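Local coordinates for protein purine nucleoside phosphorylase (Thermus thermophilus, PDB 1ODJ) that probably catalyses the reversible phosphorolysis of purine nucleosides, splitting the bond between base and sugar with phosphate to give free base and ribose 1-phosphate, at residues L152-D157 with Y173-F178; L85-T90 with E179-A184; A91-S96 with L200-R205. One frame throughout, in Å; residues are numbered along the deposited sequence.

Contact 1 of 3, residues L152-D157 with Y173-F178; sequences LVASED and YGVLAF. With GMP (guanosine), chain H.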
# COMPACT_ATOMS: atom_id res chain seq x y z
N LEU A 152 -7.06 -19.17 14.72
CA LEU A 152 -6.48 -18.67 13.48
C LEU A 152 -5.14 -19.28 13.13
O LEU A 152 -4.34 -19.60 14.01
CB LEU A 152 -6.26 -17.16 13.56
CG LEU A 152 -7.46 -16.24 13.69
CD1 LEU A 152 -6.97 -14.84 14.07
CD2 LEU A 152 -8.26 -16.24 12.38
N VAL A 153 -4.92 -19.45 11.84
CA VAL A 153 -3.64 -19.92 11.33
C VAL A 153 -3.29 -18.79 10.37
O VAL A 153 -4.12 -17.93 10.08
CB VAL A 153 -3.76 -21.22 10.53
CG1 VAL A 153 -4.37 -22.29 11.40
CG2 VAL A 153 -4.56 -21.00 9.26
N ALA A 154 -2.06 -18.77 9.87
CA ALA A 154 -1.70 -17.72 8.93
C ALA A 154 -1.19 -18.37 7.66
O ALA A 154 -0.41 -19.32 7.70
CB ALA A 154 -0.64 -16.81 9.54
N SER A 155 -1.66 -17.87 6.53
CA SER A 155 -1.24 -18.43 5.25
C SER A 155 -0.20 -17.52 4.62
O SER A 155 -0.52 -16.40 4.22
CB SER A 155 -2.45 -18.56 4.30
OG SER A 155 -3.42 -19.47 4.81
N GLU A 156 1.03 -18.00 4.52
CA GLU A 156 2.08 -17.21 3.90
C GLU A 156 2.52 -17.80 2.55
O GLU A 156 2.09 -18.88 2.16
CB GLU A 156 3.28 -17.04 4.84
CG GLU A 156 3.92 -18.33 5.33
CD GLU A 156 5.12 -18.07 6.24
OE1 GLU A 156 5.71 -19.05 6.73
OE2 GLU A 156 5.47 -16.89 6.46
N ASP A 157 3.39 -17.06 1.86
CA ASP A 157 3.91 -17.46 0.56
C ASP A 157 5.35 -17.95 0.62
O ASP A 157 5.70 -18.94 -0.01
CB ASP A 157 3.86 -16.27 -0.40
CG ASP A 157 2.49 -16.09 -1.03
OD1 ASP A 157 2.21 -14.99 -1.55
OD2 ASP A 157 1.71 -17.06 -1.02
N TYR A 173 -1.42 -12.07 18.17
CA TYR A 173 -2.60 -11.57 17.47
C TYR A 173 -3.59 -12.71 17.32
O TYR A 173 -4.66 -12.56 16.74
CB TYR A 173 -2.21 -11.03 16.11
CG TYR A 173 -1.44 -9.74 16.15
CD1 TYR A 173 -2.07 -8.54 16.53
CD2 TYR A 173 -0.11 -9.69 15.73
CE1 TYR A 173 -1.39 -7.32 16.48
CE2 TYR A 173 0.58 -8.48 15.68
CZ TYR A 173 -0.06 -7.30 16.05
OH TYR A 173 0.60 -6.09 15.94
N GLY A 174 -3.21 -13.87 17.84
CA GLY A 174 -4.08 -15.02 17.76
C GLY A 174 -3.64 -16.07 16.77
O GLY A 174 -4.28 -17.11 16.66
N VAL A 175 -2.54 -15.82 16.07
CA VAL A 175 -2.05 -16.78 15.10
C VAL A 175 -1.49 -17.99 15.81
O VAL A 175 -0.49 -17.88 16.53
CB VAL A 175 -0.95 -16.18 14.16
CG1 VAL A 175 -0.45 -17.23 13.17
CG2 VAL A 175 -1.50 -14.97 13.40
N LEU A 176 -2.15 -19.13 15.64
CA LEU A 176 -1.71 -20.38 16.26
C LEU A 176 -0.56 -21.04 15.47
O LEU A 176 0.39 -21.57 16.05
CB LEU A 176 -2.88 -21.38 16.35
CG LEU A 176 -4.09 -21.11 17.26
CD1 LEU A 176 -5.15 -22.14 16.97
CD2 LEU A 176 -3.71 -21.16 18.74
N ALA A 177 -0.65 -21.00 14.15
CA ALA A 177 0.37 -21.63 13.33
C ALA A 177 0.39 -21.15 11.89
O ALA A 177 -0.55 -20.50 11.42
CB ALA A 177 0.20 -23.14 13.37
N PHE A 178 1.46 -21.49 11.19
CA PHE A 178 1.64 -21.08 9.81
C PHE A 178 1.50 -22.24 8.83
O PHE A 178 1.94 -23.36 9.12
CB PHE A 178 3.00 -20.39 9.62
CG PHE A 178 3.08 -19.00 10.24
CD1 PHE A 178 3.05 -18.83 11.63
CD2 PHE A 178 3.18 -17.88 9.43
CE1 PHE A 178 3.12 -17.55 12.20
CE2 PHE A 178 3.25 -16.59 10.00
CZ PHE A 178 3.21 -16.44 11.39
O5' GMP H . 6.19 -27.92 4.18
C5' GMP H . 5.50 -26.72 3.87
C4' GMP H . 4.07 -27.19 3.59
O4' GMP H . 3.40 -27.85 4.73
C3' GMP H . 3.13 -26.05 3.23
O3' GMP H . 2.32 -26.55 2.12
C2' GMP H . 2.27 -25.76 4.48
O2' GMP H . 0.86 -25.71 4.25
C1' GMP H . 2.76 -26.83 5.51
N9 GMP H . 3.62 -26.32 6.63
C8 GMP H . 4.07 -27.10 7.67
N7 GMP H . 4.80 -26.45 8.53
C5 GMP H . 4.87 -25.16 8.03
C6 GMP H . 5.54 -24.00 8.55
O6 GMP H . 6.23 -23.91 9.57
N1 GMP H . 5.35 -22.89 7.74
C2 GMP H . 4.61 -22.88 6.59
N2 GMP H . 4.55 -21.69 5.96
N3 GMP H . 3.97 -23.94 6.09
C4 GMP H . 4.14 -25.04 6.86
O HOH W 1 -6.54 -18.38 17.47
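F178 carries CG beside its backbone N, anti to the carbonyl carbon (chi1 -72°), while E156 holds CG between N and carbonyl carbon (chi1 57°) and runs fully extended beyond; these torsions bring carboxylate and phenyl ring together. The two side chains cross at about a right angle, carboxylate and ring planes 54° apart, with E156 CD 3.7 Å from F178 CD2. A154 reaches the ring from its own strand: its CB lies over one face, offset toward the rim, 4.1 Å from the ring centroid, a CH-pi contact. The same CB touches V175 CG1 at 3.7 Å, wedging the methyl between valine and phenylalanine. E156 then works on the ligand, its OE1 accepting a nearly straight bond from N2 of the bound guanosine at 3.0 Å; OE2 is held by T162 OG1, so both oxygens have partners, which should limit rotation of the carboxylate. The backbones run parallel: L176 N gives to L152 O at 2.8 Å, and A154 N to A177 O at 2.8 Å, almost head-on to the carbonyl. At the start of the pair, a water bridges L152 N and G174 O, donating to G174 O at 2.7 Å and accepting from L152 N. This is the strand pairing of a beta-alpha-beta unit, strand 152-156, helix 164-171, strand 175-179. The helix packs through W170 and A167 on V175 and F178, I104 of strand 103-106 lies against V153 and A177, and strand 108-112 pairs with strand 152-156.

Contact 2 of 3, residues L85-T90 with E179-A184; sequences LVRVGT and EMEASA. With GMP (guanosine), chain H; SO4 (sulfate ion), chain G.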
# COMPACT_ATOMS: atom_id res chain seq x y z
N LEU A 85 -15.18 -29.01 0.33
CA LEU A 85 -13.75 -29.26 0.32
C LEU A 85 -13.14 -28.97 1.69
O LEU A 85 -13.32 -27.89 2.26
CB LEU A 85 -13.07 -28.42 -0.78
CG LEU A 85 -13.75 -28.51 -2.16
CD1 LEU A 85 -15.07 -27.74 -2.16
CD2 LEU A 85 -12.84 -27.93 -3.23
N VAL A 86 -12.45 -29.97 2.23
CA VAL A 86 -11.78 -29.85 3.52
C VAL A 86 -10.27 -30.07 3.37
O VAL A 86 -9.83 -31.16 2.98
CB VAL A 86 -12.30 -30.88 4.55
CG1 VAL A 86 -11.52 -30.77 5.84
CG2 VAL A 86 -13.80 -30.66 4.81
N ARG A 87 -9.49 -29.03 3.65
CA ARG A 87 -8.05 -29.13 3.56
C ARG A 87 -7.57 -29.93 4.76
O ARG A 87 -7.95 -29.65 5.89
CB ARG A 87 -7.41 -27.74 3.59
CG ARG A 87 -5.88 -27.76 3.63
CD ARG A 87 -5.25 -26.38 3.52
NE ARG A 87 -4.11 -26.25 4.42
CZ ARG A 87 -2.99 -26.94 4.30
NH1 ARG A 87 -2.84 -27.80 3.30
NH2 ARG A 87 -2.03 -26.82 5.21
N VAL A 88 -6.77 -30.96 4.51
CA VAL A 88 -6.20 -31.78 5.58
C VAL A 88 -4.68 -31.66 5.43
O VAL A 88 -4.05 -32.35 4.62
CB VAL A 88 -6.66 -33.27 5.50
CG1 VAL A 88 -7.95 -33.48 6.31
CG2 VAL A 88 -6.90 -33.68 4.06
N GLY A 89 -4.07 -30.77 6.21
CA GLY A 89 -2.63 -30.58 6.09
C GLY A 89 -1.87 -30.40 7.39
O GLY A 89 -2.41 -30.63 8.47
N THR A 90 -0.61 -29.99 7.26
CA THR A 90 0.27 -29.77 8.41
C THR A 90 0.58 -28.30 8.58
O THR A 90 0.27 -27.50 7.70
CB THR A 90 1.59 -30.49 8.23
OG1 THR A 90 2.21 -30.03 7.02
CG2 THR A 90 1.36 -31.98 8.15
N GLU A 179 0.87 -21.96 7.69
CA GLU A 179 0.67 -22.92 6.62
C GLU A 179 0.62 -22.19 5.27
O GLU A 179 0.85 -20.99 5.21
CB GLU A 179 -0.59 -23.78 6.87
CG GLU A 179 -1.89 -23.03 7.18
CD GLU A 179 -2.75 -22.80 5.96
OE1 GLU A 179 -2.76 -21.66 5.45
OE2 GLU A 179 -3.42 -23.76 5.51
N MET A 180 0.34 -22.90 4.18
CA MET A 180 0.35 -22.25 2.87
C MET A 180 -0.80 -22.53 1.90
O MET A 180 -0.56 -22.63 0.70
CB MET A 180 1.69 -22.57 2.16
CG MET A 180 2.90 -21.85 2.77
SD MET A 180 4.55 -22.50 2.28
CE MET A 180 4.51 -22.23 0.46
N GLU A 181 -2.02 -22.67 2.40
CA GLU A 181 -3.17 -22.93 1.51
C GLU A 181 -4.51 -22.42 1.98
O GLU A 181 -5.29 -21.91 1.17
CB GLU A 181 -3.32 -24.41 1.22
CG GLU A 181 -2.28 -24.95 0.28
CD GLU A 181 -1.03 -25.31 1.01
OE1 GLU A 181 0.03 -25.45 0.35
OE2 GLU A 181 -1.11 -25.46 2.25
N ALA A 182 -4.78 -22.55 3.28
CA ALA A 182 -6.05 -22.13 3.85
C ALA A 182 -6.69 -20.86 3.26
O ALA A 182 -7.76 -20.93 2.65
CB ALA A 182 -5.92 -22.00 5.38
N SER A 183 -6.03 -19.71 3.43
CA SER A 183 -6.59 -18.45 2.95
C SER A 183 -7.24 -18.49 1.56
O SER A 183 -8.35 -17.98 1.38
CB SER A 183 -5.54 -17.34 2.99
OG SER A 183 -4.45 -17.60 2.14
N ALA A 184 -6.55 -19.07 0.58
CA ALA A 184 -7.08 -19.15 -0.78
C ALA A 184 -8.32 -20.05 -0.85
O ALA A 184 -9.24 -19.79 -1.62
CB ALA A 184 -6.00 -19.68 -1.73
O5' GMP H . 6.19 -27.92 4.18
C5' GMP H . 5.50 -26.72 3.87
C4' GMP H . 4.07 -27.19 3.59
O4' GMP H . 3.40 -27.85 4.73
C3' GMP H . 3.13 -26.05 3.23
O3' GMP H . 2.32 -26.55 2.12
C2' GMP H . 2.27 -25.76 4.48
O2' GMP H . 0.86 -25.71 4.25
C1' GMP H . 2.76 -26.83 5.51
N9 GMP H . 3.62 -26.32 6.63
C8 GMP H . 4.07 -27.10 7.67
N7 GMP H . 4.80 -26.45 8.53
C5 GMP H . 4.87 -25.16 8.03
C6 GMP H . 5.54 -24.00 8.55
O6 GMP H . 6.23 -23.91 9.57
N1 GMP H . 5.35 -22.89 7.74
C2 GMP H . 4.61 -22.88 6.59
N2 GMP H . 4.55 -21.69 5.96
N3 GMP H . 3.97 -23.94 6.09
C4 GMP H . 4.14 -25.04 6.86
S SO4 G . 0.57 -29.84 3.90
O1 SO4 G . 0.04 -28.80 4.82
O2 SO4 G . -0.55 -30.45 3.16
O3 SO4 G . 1.29 -30.87 4.67
O4 SO4 G . 1.49 -29.22 2.91
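The guanidinium of R87 has E181 OE2 over one face, offset toward the rim, G89 N more distantly over the opposite face, and sulfate O1 at its edge, in plane. The result is a three-residue salt-bridge network of R87, E179 and E181 beside the sulfate in the active-site pocket of this phosphorylase-superfamily domain, where the sulfate probably marks the phosphate position. R87 NH2 donates to sulfate O1 at 2.9 Å, whereas E181 OE2, 3.1 Å from R87 NH1, lies well out of the plane and meets it through charge alone. E179 approaches R87 from the opposite direction. Its OE2 accepts R87 NE at 2.8 Å, a bent bond tilted from the guanidinium plane, and also A182 N at 2.9 Å on the syn lone pair; E179 OE1 has S155 OG as a probable, very close partner and accepts from E181 N above the carboxylate plane. The carboxylate is therefore gripped on both oxygens and ties the start of helix 182-192, whose N-cap position is E181, to strand 84-93. E181 bends at chi2 (84°) and turns its carboxylate to the ribose, with OE1 bonded to G66 N. The sugar hydroxyl O2' gives its proton to E181 OE2 at 2.8 Å and accepts from M180 N at 2.9 Å. A side chain on G89 would run into the sulfate. T90 holds that anion at two points, T90 N on O1 at 2.8 Å and T90 OG1 on O3 at 2.7 Å.

Contact 3 of 3, residues A91-S96 with L200-R205; sequences AGAASS and LAVSNR. With GMP (guanosine), chain H.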
# COMPACT_ATOMS: atom_id res chain seq x y z
N ALA A 91 1.19 -27.93 9.70
CA ALA A 91 1.51 -26.53 9.95
C ALA A 91 2.57 -26.32 11.02
O ALA A 91 2.74 -27.14 11.91
CB ALA A 91 0.23 -25.77 10.33
N GLY A 92 3.29 -25.20 10.92
CA GLY A 92 4.32 -24.89 11.90
C GLY A 92 3.75 -24.01 13.00
O GLY A 92 3.26 -22.93 12.72
N ALA A 93 3.80 -24.49 14.24
CA ALA A 93 3.29 -23.76 15.40
C ALA A 93 3.92 -22.38 15.58
O ALA A 93 5.13 -22.22 15.45
CB ALA A 93 3.49 -24.59 16.65
N ALA A 94 3.12 -21.38 15.91
CA ALA A 94 3.68 -20.04 16.08
C ALA A 94 3.97 -19.72 17.53
O ALA A 94 4.30 -18.59 17.87
CB ALA A 94 2.75 -18.99 15.47
N SER A 95 3.85 -20.72 18.39
CA SER A 95 4.10 -20.54 19.81
C SER A 95 4.54 -21.87 20.42
O SER A 95 4.18 -22.94 19.92
CB SER A 95 2.84 -19.99 20.48
OG SER A 95 1.68 -20.39 19.76
N SER A 96 5.34 -21.79 21.49
CA SER A 96 5.87 -22.98 22.17
C SER A 96 4.84 -23.85 22.89
O SER A 96 5.18 -24.95 23.33
CB SER A 96 6.96 -22.57 23.16
OG SER A 96 8.12 -22.13 22.47
N LEU A 200 -5.69 -29.10 10.79
CA LEU A 200 -4.24 -29.28 10.67
C LEU A 200 -3.52 -30.05 11.77
O LEU A 200 -3.89 -29.99 12.94
CB LEU A 200 -3.58 -27.91 10.52
CG LEU A 200 -4.22 -27.07 9.39
CD1 LEU A 200 -4.72 -25.74 9.94
CD2 LEU A 200 -3.22 -26.90 8.27
N ALA A 201 -2.47 -30.76 11.37
CA ALA A 201 -1.64 -31.53 12.28
C ALA A 201 -0.36 -30.74 12.45
O ALA A 201 0.37 -30.53 11.48
CB ALA A 201 -1.33 -32.89 11.67
N VAL A 202 -0.10 -30.27 13.66
CA VAL A 202 1.12 -29.51 13.92
C VAL A 202 2.32 -30.42 13.62
O VAL A 202 2.40 -31.55 14.13
CB VAL A 202 1.19 -29.07 15.39
CG1 VAL A 202 2.33 -28.10 15.59
CG2 VAL A 202 -0.12 -28.44 15.80
N SER A 203 3.25 -29.96 12.78
CA SER A 203 4.41 -30.77 12.44
C SER A 203 5.71 -30.30 13.08
O SER A 203 6.72 -31.00 13.06
CB SER A 203 4.58 -30.86 10.91
OG SER A 203 4.88 -29.60 10.35
N ASN A 204 5.69 -29.11 13.67
CA ASN A 204 6.88 -28.56 14.33
C ASN A 204 6.66 -27.13 14.82
O ASN A 204 5.68 -26.47 14.47
CB ASN A 204 8.06 -28.56 13.37
CG ASN A 204 7.81 -27.70 12.14
OD1 ASN A 204 7.46 -28.21 11.08
ND2 ASN A 204 7.96 -26.39 12.30
N ARG A 205 7.59 -26.66 15.65
CA ARG A 205 7.54 -25.30 16.17
C ARG A 205 8.46 -24.46 15.30
O ARG A 205 9.56 -24.88 14.99
CB ARG A 205 8.04 -25.27 17.61
CG ARG A 205 7.30 -26.18 18.55
CD ARG A 205 7.49 -25.71 19.99
NE ARG A 205 6.68 -26.47 20.93
CZ ARG A 205 6.84 -27.77 21.19
NH1 ARG A 205 7.80 -28.45 20.57
NH2 ARG A 205 6.06 -28.37 22.07
O5' GMP H . 6.19 -27.92 4.18
C5' GMP H . 5.50 -26.72 3.87
C4' GMP H . 4.07 -27.19 3.59
O4' GMP H . 3.40 -27.85 4.73
C3' GMP H . 3.13 -26.05 3.23
O3' GMP H . 2.32 -26.55 2.12
C2' GMP H . 2.27 -25.76 4.48
O2' GMP H . 0.86 -25.71 4.25
C1' GMP H . 2.76 -26.83 5.51
N9 GMP H . 3.62 -26.32 6.63
C8 GMP H . 4.07 -27.10 7.67
N7 GMP H . 4.80 -26.45 8.53
C5 GMP H . 4.87 -25.16 8.03
C6 GMP H . 5.54 -24.00 8.55
O6 GMP H . 6.23 -23.91 9.57
N1 GMP H . 5.35 -22.89 7.74
C2 GMP H . 4.61 -22.88 6.59
N2 GMP H . 4.55 -21.69 5.96
N3 GMP H . 3.97 -23.94 6.09
C4 GMP H . 4.14 -25.04 6.86
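R205 leaves its strand with CB on the sheet face shared by A93 and V202, then CG turns beside the backbone N (chi1 -57°) and the chain runs straight to NE, alongside the turn at S95 and S96. CD passes S96 CA at 3.9 Å. NE gives its hydrogen to S96 O at 3.2 Å, coming from above the carbonyl plane with a C=O...N angle of only 107°; CZ and NH2 stay close to the same oxygen. The side chain also packs on A99 and P100. With an alanine at this position, S96 O would probably lose its NE donor and the turn after strand 84-93 would be less well fixed. The turn has a second tie in S96 OG, bonded to R168 NH2. Before this turn in the chain, strand 84-93 pairs in parallel with strand 195-205 within the mixed sheet of the phosphorylase superfamily. S203 N meets A91 O nearly straight at 3.0 Å, and A93 N meets N204 O at 2.7 Å. On the R205 face, A93 CB rests on V202 CG1 at 3.8 Å. The guanine lies by G92, where a CB would clash with its O6, and its N7 is 3.1 Å from G92 N. S203 OG, 3.6 Å from that N7, gives its proton to N204 OD1 at 3.0 Å, from above the amide plane.

Overall arrangement
Strand 84-93 joins the three contacts: contact 2 uses its first part, contact 3 its end, and strand 175-179 of contact 1 pairs with it antiparallel, F178 N bonding G92 O at 2.8 Å and, just past the strand's end, L176 O accepting from A94 N at 2.7 Å. All three touch the guanosine, contact 1 at N2, contact 2 at the ribose, beside the sulfate, contact 3 at N7, so together they line a pocket from base to anion, completed by H5 and R44 of a neighbouring subunit. Contact centres lie about 10 to 14 Å apart. A154 O to E179 N, 2.9 Å, carries the pairing of contact 1 into contact 2, and R87 NH2 packs on L200 CD2 of contact 3 at 3.3 Å.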